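Local coordinates for protein ABC transporter permease (Klebsiella pneumoniae, PDB 5NUP) that probably binds phospholipids at the outer membrane as the lipoprotein MlaA and helps remove them from its outer leaflet, at residues T23-N28 against Y132-F137; N62-A67 against P156-L161; M69-L74 against H116-T121; F85-L90 against L99-G104. All blocks are in the same frame, centred on the assembly; numbering follows the deposited sequence.

From the N terminus, helix 18-35 is met first. Contact 1 joins it to strand 133-135 and closes the first long loop. Contact 2 opens at 62-67, inside that loop, and closes at 156-161, beyond it, so the two cross. Contact 3 is nested in both. It brings helix 65-74 against the start of helix 118-124. Contact 4 lies inside contact 3 and folds helix 102-106 back on helix 78-93. Contacts 2, 3 and 4 touch one another: Glu65 pairs with Arg87, Leu158 packs on Arg117, and Met69 lies on Phe85. Contact 1 stands apart, with its centre about 28 Å from those of contacts 2 and 3.

Contact 1: residues T23-N28 against Y132-F137; sequences TMFNFN and YVQLPF
Asn28, on helix 18-35, holds the backbone of Leu135 and Phe137 with both ends of its side-chain amide. Asn28 OD1 accepts from Phe137 N at 2.7 Å. The N-H arrives in the carbonyl plane, on a lone pair, with a C=O...N angle of 132°. On the other end, Asn28 ND2 donates to Leu135 O at 2.8 Å. That oxygen lies almost in the amide plane of Asn28. Two nearly straight bonds on one amide fix its rotation. They also fix the chain on both sides of Pro136.

Aromatic contact adds to this grip. Phe27 has CG anti to its backbone N (chi1 175°), which carries the ring out toward Phe137. The pair is T-shaped, with planes at 88°. The edge of Phe27 points at a face of Phe137. The centroids of the Phe27 and Phe137 rings are 5.0 Å apart. Phe27 CE2 sits over the rim of that face.

The apolar contacts centre on Pro136. Bends at chi2 and chi3 fold the Met24 chain over the proline, with Met24 CE 3.3 Å from Pro136 CB. Phe27 CD2 reaches Pro136 CB at 3.9 Å. Met24 CG also lies on the backbone of Gln134.

The strand pairs antiparallel with strand 139-141, where Phe141 touches Val133 and Leu135. Helix 194-209 touches Gln134 of the strand and Tyr132 just before it, and Val32, further along helix 18-35, touches Phe137.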
loop_
_atom_site.group_PDB
_atom_site.type_symbol
_atom_site.label_atom_id
_atom_site.label_comp_id
_atom_site.label_asym_id
_atom_site.label_seq_id
_atom_site.Cartn_x
_atom_site.Cartn_y
_atom_site.Cartn_z
ATOM N N THR F 23 -8.844 -71.639 24.344
ATOM C CA THR F 23 -7.492 -71.930 24.797
ATOM C C THR F 23 -6.586 -70.718 24.616
ATOM O O THR F 23 -5.848 -70.355 25.540
ATOM C CB THR F 23 -6.943 -73.142 24.033
ATOM O OG1 THR F 23 -7.437 -74.354 24.618
ATOM C CG2 THR F 23 -5.410 -73.153 24.015
ATOM N N MET F 24 -6.657 -70.046 23.454
ATOM C CA MET F 24 -5.859 -68.832 23.284
ATOM C C MET F 24 -6.362 -67.691 24.157
ATOM O O MET F 24 -5.556 -66.889 24.636
ATOM C CB MET F 24 -5.814 -68.359 21.831
ATOM C CG MET F 24 -5.317 -69.362 20.823
ATOM S SD MET F 24 -4.148 -70.587 21.408
ATOM C CE MET F 24 -2.807 -69.646 22.099
ATOM N N PHE F 25 -7.670 -67.610 24.410
ATOM C CA PHE F 25 -8.157 -66.482 25.184
ATOM C C PHE F 25 -7.670 -66.556 26.612
ATOM O O PHE F 25 -7.272 -65.537 27.188
ATOM C CB PHE F 25 -9.682 -66.409 25.168
ATOM C CG PHE F 25 -10.229 -65.427 26.186
ATOM C CD1 PHE F 25 -10.548 -65.819 27.485
ATOM C CD2 PHE F 25 -10.378 -64.081 25.848
ATOM C CE1 PHE F 25 -11.033 -64.884 28.422
ATOM C CE2 PHE F 25 -10.859 -63.157 26.760
ATOM C CZ PHE F 25 -11.188 -63.551 28.051
ATOM N N ASN F 26 -7.664 -67.755 27.183
ATOM C CA ASN F 26 -7.163 -67.896 28.538
ATOM C C ASN F 26 -5.677 -67.573 28.607
ATOM O O ASN F 26 -5.189 -67.071 29.631
ATOM C CB ASN F 26 -7.431 -69.312 29.054
ATOM C CG ASN F 26 -7.792 -69.336 30.517
ATOM O OD1 ASN F 26 -8.659 -68.577 30.960
ATOM N ND2 ASN F 26 -7.100 -70.172 31.286
ATOM N N PHE F 27 -4.948 -67.829 27.527
ATOM C CA PHE F 27 -3.577 -67.360 27.465
ATOM C C PHE F 27 -3.514 -65.839 27.400
ATOM O O PHE F 27 -2.678 -65.218 28.069
ATOM C CB PHE F 27 -2.863 -67.985 26.274
ATOM C CG PHE F 27 -1.493 -67.457 26.075
ATOM C CD1 PHE F 27 -0.469 -67.841 26.921
ATOM C CD2 PHE F 27 -1.222 -66.586 25.046
ATOM C CE1 PHE F 27 0.792 -67.363 26.753
ATOM C CE2 PHE F 27 0.045 -66.109 24.862
ATOM C CZ PHE F 27 1.055 -66.497 25.723
ATOM N N ASN F 28 -4.405 -65.216 26.624
ATOM C CA ASN F 28 -4.361 -63.761 26.510
ATOM C C ASN F 28 -4.881 -63.083 27.768
ATOM O O ASN F 28 -4.393 -62.011 28.138
ATOM C CB ASN F 28 -5.170 -63.273 25.315
ATOM C CG ASN F 28 -4.508 -63.594 23.997
ATOM O OD1 ASN F 28 -3.287 -63.526 23.869
ATOM N ND2 ASN F 28 -5.327 -63.858 22.973
ATOM N N TYR F 132 -14.100 -67.547 13.516
ATOM C CA TYR F 132 -13.726 -66.532 14.482
ATOM C C TYR F 132 -12.438 -67.065 15.090
ATOM O O TYR F 132 -12.468 -67.749 16.119
ATOM C CB TYR F 132 -14.802 -66.295 15.559
ATOM C CG TYR F 132 -14.294 -65.516 16.771
ATOM C CD1 TYR F 132 -14.905 -65.623 18.018
ATOM C CD2 TYR F 132 -13.194 -64.670 16.667
ATOM C CE1 TYR F 132 -14.414 -64.908 19.130
ATOM C CE2 TYR F 132 -12.703 -63.969 17.759
ATOM C CZ TYR F 132 -13.311 -64.080 18.982
ATOM O OH TYR F 132 -12.795 -63.347 20.030
ATOM N N VAL F 133 -11.305 -66.735 14.501
ATOM C CA VAL F 133 -10.056 -67.212 15.064
ATOM C C VAL F 133 -9.787 -66.357 16.291
ATOM O O VAL F 133 -10.267 -65.231 16.403
ATOM C CB VAL F 133 -8.917 -67.140 14.018
ATOM C CG1 VAL F 133 -7.667 -67.828 14.506
ATOM C CG2 VAL F 133 -9.353 -67.745 12.683
ATOM N N GLN F 134 -9.083 -66.909 17.262
ATOM C CA GLN F 134 -8.571 -66.101 18.354
ATOM C C GLN F 134 -7.065 -66.265 18.389
ATOM O O GLN F 134 -6.563 -67.386 18.508
ATOM C CB GLN F 134 -9.177 -66.501 19.693
ATOM C CG GLN F 134 -8.403 -65.905 20.817
ATOM C CD GLN F 134 -9.197 -64.803 21.419
ATOM O OE1 GLN F 134 -10.374 -64.664 21.097
ATOM N NE2 GLN F 134 -8.556 -63.951 22.206
ATOM N N LEU F 135 -6.386 -65.210 18.295
ATOM C CA LEU F 135 -4.980 -65.535 18.215
ATOM C C LEU F 135 -4.282 -65.226 19.534
ATOM O O LEU F 135 -4.712 -64.344 20.290
ATOM C CB LEU F 135 -4.289 -64.741 17.100
ATOM C CG LEU F 135 -4.468 -65.009 15.607
ATOM C CD1 LEU F 135 -3.824 -66.328 15.226
ATOM C CD2 LEU F 135 -5.903 -64.987 15.229
ATOM N N PRO F 136 -3.216 -65.959 19.846
ATOM C CA PRO F 136 -2.399 -65.597 21.010
ATOM C C PRO F 136 -1.652 -64.303 20.718
ATOM O O PRO F 136 -1.081 -64.138 19.638
ATOM C CB PRO F 136 -1.447 -66.786 21.163
ATOM C CG PRO F 136 -1.405 -67.416 19.803
ATOM C CD PRO F 136 -2.796 -67.248 19.259
ATOM N N PHE F 137 -1.684 -63.382 21.686
ATOM C CA PHE F 137 -1.049 -62.065 21.615
ATOM C C PHE F 137 -1.805 -61.083 20.720
ATOM O O PHE F 137 -1.725 -59.872 20.932
ATOM C CB PHE F 137 0.409 -62.166 21.137
ATOM C CG PHE F 137 1.291 -63.038 22.008
ATOM C CD1 PHE F 137 1.753 -64.272 21.543
ATOM C CD2 PHE F 137 1.644 -62.642 23.297
ATOM C CE1 PHE F 137 2.561 -65.087 22.332
ATOM C CE2 PHE F 137 2.455 -63.461 24.094
ATOM C CZ PHE F 137 2.915 -64.679 23.603
#

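Contact 2: residues N62-A67 against P156-L161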
loop_
_atom_site.group_PDB
_atom_site.type_symbol
_atom_site.label_atom_id
_atom_site.label_comp_id
_atom_site.label_asym_id
_atom_site.label_seq_id
_atom_site.Cartn_x
_atom_site.Cartn_y
_atom_site.Cartn_z
ATOM N N ASN F 62 -4.574 -40.912 11.580
ATOM C CA ASN F 62 -4.534 -40.165 10.333
ATOM C C ASN F 62 -4.046 -41.031 9.181
ATOM O O ASN F 62 -4.472 -40.828 8.039
ATOM C CB ASN F 62 -3.630 -38.936 10.481
ATOM C CG ASN F 62 -3.889 -37.880 9.399
ATOM O OD1 ASN F 62 -4.951 -37.244 9.371
ATOM N ND2 ASN F 62 -2.930 -37.715 8.494
ATOM N N LEU F 63 -3.177 -42.012 9.454
ATOM C CA LEU F 63 -2.684 -42.875 8.380
ATOM C C LEU F 63 -3.796 -43.716 7.756
ATOM O O LEU F 63 -3.618 -44.254 6.655
ATOM C CB LEU F 63 -1.595 -43.796 8.909
ATOM C CG LEU F 63 -0.309 -43.230 9.516
ATOM C CD1 LEU F 63 0.642 -44.387 9.832
ATOM C CD2 LEU F 63 0.374 -42.255 8.554
ATOM N N GLU F 64 -4.941 -43.828 8.431
ATOM C CA GLU F 64 -6.069 -44.615 7.967
ATOM C C GLU F 64 -7.162 -43.809 7.281
ATOM O O GLU F 64 -8.069 -44.420 6.704
ATOM C CB GLU F 64 -6.686 -45.352 9.146
ATOM C CG GLU F 64 -5.761 -46.377 9.712
ATOM C CD GLU F 64 -6.417 -47.192 10.759
ATOM O OE1 GLU F 64 -7.631 -47.445 10.612
ATOM O OE2 GLU F 64 -5.729 -47.518 11.752
ATOM N N GLU F 65 -7.113 -42.459 7.319
ATOM C CA GLU F 65 -8.229 -41.682 6.770
ATOM C C GLU F 65 -8.275 -41.645 5.242
ATOM O O GLU F 65 -9.377 -41.570 4.690
ATOM C CB GLU F 65 -8.255 -40.254 7.327
ATOM C CG GLU F 65 -8.188 -40.190 8.829
ATOM C CD GLU F 65 -9.577 -40.082 9.430
ATOM O OE1 GLU F 65 -10.533 -40.089 8.634
ATOM O OE2 GLU F 65 -9.728 -40.015 10.674
ATOM N N PRO F 66 -7.150 -41.731 4.518
ATOM C CA PRO F 66 -7.264 -41.969 3.067
ATOM C C PRO F 66 -7.972 -43.267 2.735
ATOM O O PRO F 66 -8.734 -43.336 1.754
ATOM C CB PRO F 66 -5.809 -42.005 2.591
ATOM C CG PRO F 66 -5.055 -41.222 3.595
ATOM C CD PRO F 66 -5.792 -41.302 4.902
ATOM N N ALA F 67 -7.754 -44.305 3.547
ATOM C CA ALA F 67 -8.419 -45.574 3.288
ATOM C C ALA F 67 -9.899 -45.512 3.648
ATOM O O ALA F 67 -10.737 -46.042 2.915
ATOM C CB ALA F 67 -7.719 -46.693 4.055
ATOM N N PRO F 156 -2.158 -46.210 -1.240
ATOM C CA PRO F 156 -1.638 -45.256 -0.245
ATOM C C PRO F 156 -2.774 -44.711 0.624
ATOM O O PRO F 156 -3.953 -44.820 0.274
ATOM C CB PRO F 156 -1.000 -44.153 -1.109
ATOM C CG PRO F 156 -1.504 -44.404 -2.539
ATOM C CD PRO F 156 -1.781 -45.858 -2.622
ATOM N N VAL F 157 -2.425 -44.097 1.767
ATOM C CA VAL F 157 -1.052 -43.925 2.251
ATOM C C VAL F 157 -0.599 -45.084 3.099
ATOM O O VAL F 157 0.547 -45.112 3.528
ATOM C CB VAL F 157 -0.891 -42.635 3.065
ATOM C CG1 VAL F 157 -1.167 -41.421 2.191
ATOM C CG2 VAL F 157 -1.800 -42.666 4.294
ATOM N N LEU F 158 -1.468 -46.076 3.283
ATOM C CA LEU F 158 -1.167 -47.155 4.211
ATOM C C LEU F 158 -0.235 -48.186 3.615
ATOM O O LEU F 158 0.417 -48.911 4.366
ATOM C CB LEU F 158 -2.459 -47.859 4.597
ATOM C CG LEU F 158 -2.750 -48.292 6.011
ATOM C CD1 LEU F 158 -2.205 -47.309 7.036
ATOM C CD2 LEU F 158 -4.257 -48.433 6.114
ATOM N N SER F 159 -0.085 -48.196 2.293
ATOM C CA SER F 159 0.875 -49.049 1.607
ATOM C C SER F 159 2.286 -48.502 1.707
ATOM O O SER F 159 3.230 -49.178 1.289
ATOM C CB SER F 159 0.485 -49.234 0.119
ATOM O OG SER F 159 0.237 -48.001 -0.571
ATOM N N TRP F 160 2.438 -47.301 2.253
ATOM C CA TRP F 160 3.739 -46.665 2.371
ATOM C C TRP F 160 4.510 -47.122 3.594
ATOM O O TRP F 160 5.695 -46.796 3.707
ATOM C CB TRP F 160 3.586 -45.145 2.431
ATOM C CG TRP F 160 3.035 -44.543 1.187
ATOM C CD1 TRP F 160 2.771 -45.180 -0.010
ATOM C CD2 TRP F 160 2.735 -43.165 0.978
ATOM N NE1 TRP F 160 2.291 -44.274 -0.930
ATOM C CE2 TRP F 160 2.267 -43.031 -0.350
ATOM C CE3 TRP F 160 2.805 -42.026 1.790
ATOM C CZ2 TRP F 160 1.873 -41.814 -0.871
ATOM C CZ3 TRP F 160 2.418 -40.820 1.267
ATOM C CH2 TRP F 160 1.958 -40.720 -0.049
ATOM N N LEU F 161 3.874 -47.837 4.516
ATOM C CA LEU F 161 4.548 -48.248 5.742
ATOM C C LEU F 161 5.426 -49.463 5.471
ATOM O O LEU F 161 4.993 -50.399 4.792
ATOM C CB LEU F 161 3.526 -48.566 6.841
ATOM C CG LEU F 161 2.599 -47.487 7.437
ATOM C CD1 LEU F 161 3.400 -46.318 8.025
ATOM C CD2 LEU F 161 1.578 -46.968 6.455
#
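Leu63 and Leu161 both hold CG anti to the carbonyl carbon, beside the backbone N (chi1 -60° and -65°), and this helps bring their branches together. Leu63 CD1 and Leu161 CD1 meet at 3.8 Å. Leu63 belongs to the type I beta turn from Asn62 to Glu65, which links helix 50-62 to helix 65-74. The opposing segment is the loop that leads into helix 163-180.

The contact is apolar. Leu158 CD1 comes alongside the Leu63 backbone, 3.4 Å from Leu63 O and 4.0 Å from Leu63 CB. The other branch of Leu158, CD2, makes looser contacts with the methyl of Ala67 and with CG of Glu64. The carboxylate of Glu64 forms a salt bridge with Lys169 of helix 163-180. That of Glu65 is hydrogen-bonded to His84 of helix 78-93. Val157 fits between the carbonyl of Leu63 and the ring of Pro66. Val157 CG2 touches Leu63 O at 3.4 Å and Pro66 CG at 3.6 Å.

Contact 3: residues M69-L74 against H116-T121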
loop_
_atom_site.group_PDB
_atom_site.type_symbol
_atom_site.label_atom_id
_atom_site.label_comp_id
_atom_site.label_asym_id
_atom_site.label_seq_id
_atom_site.Cartn_x
_atom_site.Cartn_y
_atom_site.Cartn_z
ATOM N N MET F 69 -11.825 -43.011 3.324
ATOM C CA MET F 69 -12.538 -42.404 2.210
ATOM C C MET F 69 -12.676 -43.395 1.069
ATOM O O MET F 69 -13.782 -43.615 0.562
ATOM C CB MET F 69 -11.874 -41.120 1.718
ATOM C CG MET F 69 -11.068 -41.254 0.435
ATOM S SD MET F 69 -10.463 -39.689 -0.152
ATOM C CE MET F 69 -9.477 -40.275 -1.520
ATOM N N VAL F 70 -11.568 -44.032 0.671
ATOM C CA VAL F 70 -11.598 -44.872 -0.525
ATOM C C VAL F 70 -12.675 -45.937 -0.409
ATOM O O VAL F 70 -13.317 -46.296 -1.402
ATOM C CB VAL F 70 -10.208 -45.499 -0.757
ATOM C CG1 VAL F 70 -10.300 -46.801 -1.546
ATOM C CG2 VAL F 70 -9.296 -44.514 -1.452
ATOM N N ASN F 71 -12.971 -46.373 0.806
ATOM C CA ASN F 71 -13.993 -47.392 1.009
ATOM C C ASN F 71 -15.383 -46.816 1.237
ATOM O O ASN F 71 -16.373 -47.462 0.875
ATOM C CB ASN F 71 -13.631 -48.303 2.196
ATOM C CG ASN F 71 -12.523 -49.284 1.859
ATOM O OD1 ASN F 71 -12.696 -50.170 1.029
ATOM N ND2 ASN F 71 -11.384 -49.158 2.555
ATOM N N TYR F 72 -15.496 -45.594 1.751
ATOM C CA TYR F 72 -16.820 -44.988 1.809
ATOM C C TYR F 72 -17.335 -44.698 0.414
ATOM O O TYR F 72 -18.548 -44.740 0.181
ATOM C CB TYR F 72 -16.800 -43.716 2.651
ATOM C CG TYR F 72 -17.225 -43.923 4.085
ATOM C CD1 TYR F 72 -18.463 -44.481 4.391
ATOM C CD2 TYR F 72 -16.403 -43.536 5.133
ATOM C CE1 TYR F 72 -18.861 -44.662 5.706
ATOM C CE2 TYR F 72 -16.794 -43.713 6.447
ATOM C CZ TYR F 72 -18.020 -44.272 6.725
ATOM O OH TYR F 72 -18.394 -44.435 8.039
ATOM N N PHE F 73 -16.430 -44.385 -0.516
ATOM C CA PHE F 73 -16.803 -44.315 -1.928
ATOM C C PHE F 73 -17.300 -45.663 -2.424
ATOM O O PHE F 73 -18.336 -45.753 -3.091
ATOM C CB PHE F 73 -15.616 -43.854 -2.772
ATOM C CG PHE F 73 -15.343 -42.400 -2.657
ATOM C CD1 PHE F 73 -16.368 -41.509 -2.362
ATOM C CD2 PHE F 73 -14.059 -41.920 -2.829
ATOM C CE1 PHE F 73 -16.115 -40.173 -2.245
ATOM C CE2 PHE F 73 -13.796 -40.588 -2.711
ATOM C CZ PHE F 73 -14.829 -39.703 -2.424
ATOM N N LEU F 74 -16.574 -46.727 -2.086
ATOM C CA LEU F 74 -16.951 -48.054 -2.547
ATOM C C LEU F 74 -18.282 -48.501 -1.955
ATOM O O LEU F 74 -18.915 -49.408 -2.496
ATOM C CB LEU F 74 -15.848 -49.050 -2.207
ATOM C CG LEU F 74 -14.510 -48.865 -2.915
ATOM C CD1 LEU F 74 -13.484 -49.823 -2.335
ATOM C CD2 LEU F 74 -14.666 -49.081 -4.409
ATOM N N HIS F 116 -13.905 -47.013 8.949
ATOM C CA HIS F 116 -14.675 -47.941 8.125
ATOM C C HIS F 116 -13.757 -48.302 6.962
ATOM O O HIS F 116 -13.477 -47.456 6.109
ATOM C CB HIS F 116 -15.974 -47.317 7.609
ATOM C CG HIS F 116 -17.047 -47.190 8.640
ATOM N ND1 HIS F 116 -16.811 -46.680 9.899
ATOM C CD2 HIS F 116 -18.365 -47.490 8.599
ATOM C CE1 HIS F 116 -17.938 -46.674 10.590
ATOM N NE2 HIS F 116 -18.896 -47.158 9.823
ATOM N N ARG F 117 -13.272 -49.538 6.932
ATOM C CA ARG F 117 -12.342 -49.952 5.886
ATOM C C ARG F 117 -12.860 -51.146 5.101
ATOM O O ARG F 117 -14.074 -51.377 5.048
ATOM C CB ARG F 117 -10.971 -50.237 6.500
ATOM C CG ARG F 117 -10.459 -49.006 7.190
ATOM C CD ARG F 117 -9.064 -49.131 7.746
ATOM N NE ARG F 117 -8.193 -50.046 7.024
ATOM C CZ ARG F 117 -7.045 -50.490 7.531
ATOM N NH1 ARG F 117 -6.297 -51.348 6.862
ATOM N NH2 ARG F 117 -6.653 -50.090 8.728
ATOM N N PHE F 118 -11.959 -51.880 4.443
ATOM C CA PHE F 118 -12.428 -52.789 3.412
ATOM C C PHE F 118 -13.200 -53.953 4.012
ATOM O O PHE F 118 -14.100 -54.494 3.359
ATOM C CB PHE F 118 -11.274 -53.308 2.556
ATOM C CG PHE F 118 -11.740 -53.926 1.268
ATOM C CD1 PHE F 118 -11.203 -55.136 0.836
ATOM C CD2 PHE F 118 -12.730 -53.311 0.496
ATOM C CE1 PHE F 118 -11.654 -55.728 -0.347
ATOM C CE2 PHE F 118 -13.171 -53.880 -0.677
ATOM C CZ PHE F 118 -12.633 -55.082 -1.110
ATOM N N GLY F 119 -12.893 -54.336 5.250
ATOM C CA GLY F 119 -13.776 -55.256 5.940
ATOM C C GLY F 119 -15.188 -54.711 6.034
ATOM O O GLY F 119 -16.163 -55.409 5.741
ATOM N N SER F 120 -15.312 -53.439 6.407
ATOM C CA SER F 120 -16.620 -52.801 6.490
ATOM C C SER F 120 -17.384 -52.902 5.180
ATOM O O SER F 120 -18.585 -53.188 5.174
ATOM C CB SER F 120 -16.456 -51.339 6.887
ATOM O OG SER F 120 -17.640 -50.872 7.486
ATOM N N THR F 121 -16.729 -52.575 4.064
ATOM C CA THR F 121 -17.423 -52.604 2.779
ATOM C C THR F 121 -17.723 -54.039 2.348
ATOM O O THR F 121 -18.818 -54.322 1.844
ATOM C CB THR F 121 -16.621 -51.822 1.733
ATOM O OG1 THR F 121 -15.682 -52.679 1.075
ATOM C CG2 THR F 121 -15.879 -50.711 2.415
#
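Asn71 ND2 is held by two acceptors, while the rest of this side-chain amide lies against Phe118 and Thr121 at the start of helix 118-124. Asp152 OD2 takes one hydrogen bond, and Ala67 O, a turn earlier on helix 65-74, takes a weak one. Phe118 N lies 3.4 Å from Asn71 ND2. Both are donors, and Asp152 serves them together, since its OD1 accepts from Phe118 N. The same OD1 pairs with Arg117 NE, while Arg117 NH1 binds Asp149 O.

The far end of the amide meets apolar groups. Asn71 carries CG opposite its carbonyl carbon (chi1 -75°), which sets the amide against helix 118-124. Asn71 OD1 lies at the edge of the Phe118 ring, 3.2 Å from Phe118 CD2, with amide and ring planes 25° apart. Thr121 points CG2 at Asn71 CB, with its OG1 turned back in a weak bond to Phe118 O. Leu74 CD1 brushes Phe118 CE2 at 4.4 Å.

Tyr72 reaches over His116. Tyr72 OH stands about 3.0 Å above the imidazole plane of His116, near the ring centre. The planes are 23° apart and strongly displaced, with the hydroxyl rather than the phenol ring over the imidazole. His116 NE2 donates to Gly212 O, which holds the imidazole under the hydroxyl.

The arrangement is typical of N-terminal helix capping by an outside carboxylate, here Asp152, with Arg117 at the N-cap position.

Contact 4: residues F85-L90 against L99-G104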
loop_
_atom_site.group_PDB
_atom_site.type_symbol
_atom_site.label_atom_id
_atom_site.label_comp_id
_atom_site.label_asym_id
_atom_site.label_seq_id
_atom_site.Cartn_x
_atom_site.Cartn_y
_atom_site.Cartn_z
ATOM N N PHE F 85 -11.737 -37.338 3.667
ATOM C CA PHE F 85 -10.748 -36.592 2.898
ATOM C C PHE F 85 -10.388 -35.287 3.606
ATOM O O PHE F 85 -9.206 -34.928 3.711
ATOM C CB PHE F 85 -11.236 -36.305 1.478
ATOM C CG PHE F 85 -10.335 -35.355 0.729
ATOM C CD1 PHE F 85 -10.539 -33.980 0.798
ATOM C CD2 PHE F 85 -9.259 -35.833 -0.007
ATOM C CE1 PHE F 85 -9.699 -33.121 0.152
ATOM C CE2 PHE F 85 -8.412 -34.956 -0.674
ATOM C CZ PHE F 85 -8.631 -33.612 -0.588
ATOM N N THR F 86 -11.406 -34.541 4.057
ATOM C CA THR F 86 -11.142 -33.264 4.712
ATOM C C THR F 86 -10.314 -33.487 5.961
ATOM O O THR F 86 -9.394 -32.716 6.257
ATOM C CB THR F 86 -12.454 -32.557 5.074
ATOM O OG1 THR F 86 -13.293 -32.443 3.910
ATOM C CG2 THR F 86 -12.178 -31.168 5.639
ATOM N N ARG F 87 -10.604 -34.567 6.684
ATOM C CA ARG F 87 -9.810 -34.893 7.860
ATOM C C ARG F 87 -8.360 -35.140 7.471
ATOM O O ARG F 87 -7.447 -34.541 8.040
ATOM C CB ARG F 87 -10.405 -36.112 8.578
ATOM C CG ARG F 87 -11.510 -35.768 9.558
ATOM C CD ARG F 87 -11.710 -36.872 10.554
ATOM N NE ARG F 87 -10.430 -37.178 11.176
ATOM C CZ ARG F 87 -9.974 -36.618 12.285
ATOM N NH1 ARG F 87 -10.681 -35.694 12.923
ATOM N NH2 ARG F 87 -8.787 -36.971 12.732
ATOM N N PHE F 88 -8.127 -35.965 6.452
ATOM C CA PHE F 88 -6.749 -36.257 6.088
ATOM C C PHE F 88 -6.015 -35.000 5.640
ATOM O O PHE F 88 -4.857 -34.781 6.013
ATOM C CB PHE F 88 -6.687 -37.338 5.008
ATOM C CG PHE F 88 -5.303 -37.625 4.559
ATOM C CD1 PHE F 88 -4.386 -38.177 5.433
ATOM C CD2 PHE F 88 -4.899 -37.292 3.284
ATOM C CE1 PHE F 88 -3.078 -38.403 5.024
ATOM C CE2 PHE F 88 -3.612 -37.514 2.867
ATOM C CZ PHE F 88 -2.697 -38.078 3.737
ATOM N N PHE F 89 -6.693 -34.123 4.896
ATOM C CA PHE F 89 -6.008 -33.005 4.253
ATOM C C PHE F 89 -5.702 -31.901 5.261
ATOM O O PHE F 89 -4.545 -31.488 5.413
ATOM C CB PHE F 89 -6.863 -32.522 3.088
ATOM C CG PHE F 89 -6.606 -31.116 2.660
ATOM C CD1 PHE F 89 -5.348 -30.719 2.204
ATOM C CD2 PHE F 89 -7.651 -30.200 2.623
ATOM C CE1 PHE F 89 -5.137 -29.429 1.776
ATOM C CE2 PHE F 89 -7.447 -28.916 2.184
ATOM C CZ PHE F 89 -6.190 -28.527 1.763
ATOM N N LEU F 90 -6.709 -31.476 6.024
ATOM C CA LEU F 90 -6.456 -30.506 7.079
ATOM C C LEU F 90 -5.420 -31.007 8.075
ATOM O O LEU F 90 -4.475 -30.278 8.401
ATOM C CB LEU F 90 -7.766 -30.178 7.792
ATOM C CG LEU F 90 -8.886 -29.641 6.902
ATOM C CD1 LEU F 90 -10.042 -29.153 7.772
ATOM C CD2 LEU F 90 -8.353 -28.506 6.023
ATOM N N LEU F 99 -0.349 -34.923 13.635
ATOM C CA LEU F 99 -0.221 -34.896 15.097
ATOM C C LEU F 99 -1.354 -34.111 15.756
ATOM O O LEU F 99 -1.856 -34.507 16.817
ATOM C CB LEU F 99 1.141 -34.326 15.510
ATOM C CG LEU F 99 2.394 -35.195 15.290
ATOM C CD1 LEU F 99 3.702 -34.406 15.337
ATOM C CD2 LEU F 99 2.443 -36.343 16.267
ATOM N N ILE F 100 -1.781 -33.003 15.137
ATOM C CA ILE F 100 -2.817 -32.126 15.678
ATOM C C ILE F 100 -4.116 -32.402 14.930
ATOM O O ILE F 100 -4.112 -32.527 13.700
ATOM C CB ILE F 100 -2.396 -30.657 15.500
ATOM C CG1 ILE F 100 -1.057 -30.395 16.141
ATOM C CG2 ILE F 100 -3.389 -29.716 16.119
ATOM C CD1 ILE F 100 -0.174 -29.629 15.228
ATOM N N ASP F 101 -5.240 -32.465 15.657
ATOM C CA ASP F 101 -6.535 -32.738 15.024
ATOM C C ASP F 101 -7.143 -31.400 14.614
ATOM O O ASP F 101 -8.103 -30.900 15.204
ATOM C CB ASP F 101 -7.457 -33.529 15.957
ATOM C CG ASP F 101 -8.742 -34.029 15.255
ATOM O OD1 ASP F 101 -8.836 -33.930 14.011
ATOM O OD2 ASP F 101 -9.663 -34.531 15.945
ATOM N N VAL F 102 -6.615 -30.857 13.518
ATOM C CA VAL F 102 -7.083 -29.566 13.037
ATOM C C VAL F 102 -8.520 -29.676 12.542
ATOM O O VAL F 102 -9.376 -28.858 12.898
ATOM C CB VAL F 102 -6.139 -29.027 11.942
ATOM C CG1 VAL F 102 -6.684 -27.720 11.348
ATOM C CG2 VAL F 102 -4.721 -28.844 12.484
ATOM N N ALA F 103 -8.797 -30.666 11.689
ATOM C CA ALA F 103 -10.161 -30.872 11.215
ATOM C C ALA F 103 -11.135 -31.001 12.378
ATOM O O ALA F 103 -12.273 -30.528 12.295
ATOM C CB ALA F 103 -10.241 -32.106 10.308
ATOM N N GLY F 104 -10.710 -31.651 13.468
ATOM C CA GLY F 104 -11.623 -31.887 14.580
ATOM C C GLY F 104 -12.065 -30.625 15.298
ATOM O O GLY F 104 -13.257 -30.445 15.573
#
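Arg87 lies along Ala103 and reaches Asp101, the N-cap residue of helix 102-106. Arg87 CB lies 4.4 Å from Ala103 CB, and Arg87 CG is 3.9 Å from the same Ala103 CB. The chain then bends at chi3 (53°), and Arg87 NE forms a salt bridge with Glu65 OE2. At the tip NH1 is shared. Arg87 NH1 makes a salt bridge with Asp101, 2.8 Å to Asp101 OD1 with weak bond geometry. A straighter but long and weak bond joins Arg87 NH1 to Asp101 OD2 at 3.4 Å. NH1 also donates to Leu110 O. The guanidinium and carboxylate planes are 65° apart, so the two groups do not meet flat.

Asp101 swings its carboxylate opposite the backbone N (chi1 -171°), and Asp101 OD1 meets Gly104 N in a weak capping bond of 3.0 Å. One oxygen thus serves the helix start and the arginine. Two carboxylates and a carbonyl hold the buried Arg87 head. Other protein chains of the assembly pack on Leu90 and on Val102. Within this chain, Leu90 CD1 rests 3.9 Å from Ala103 CB.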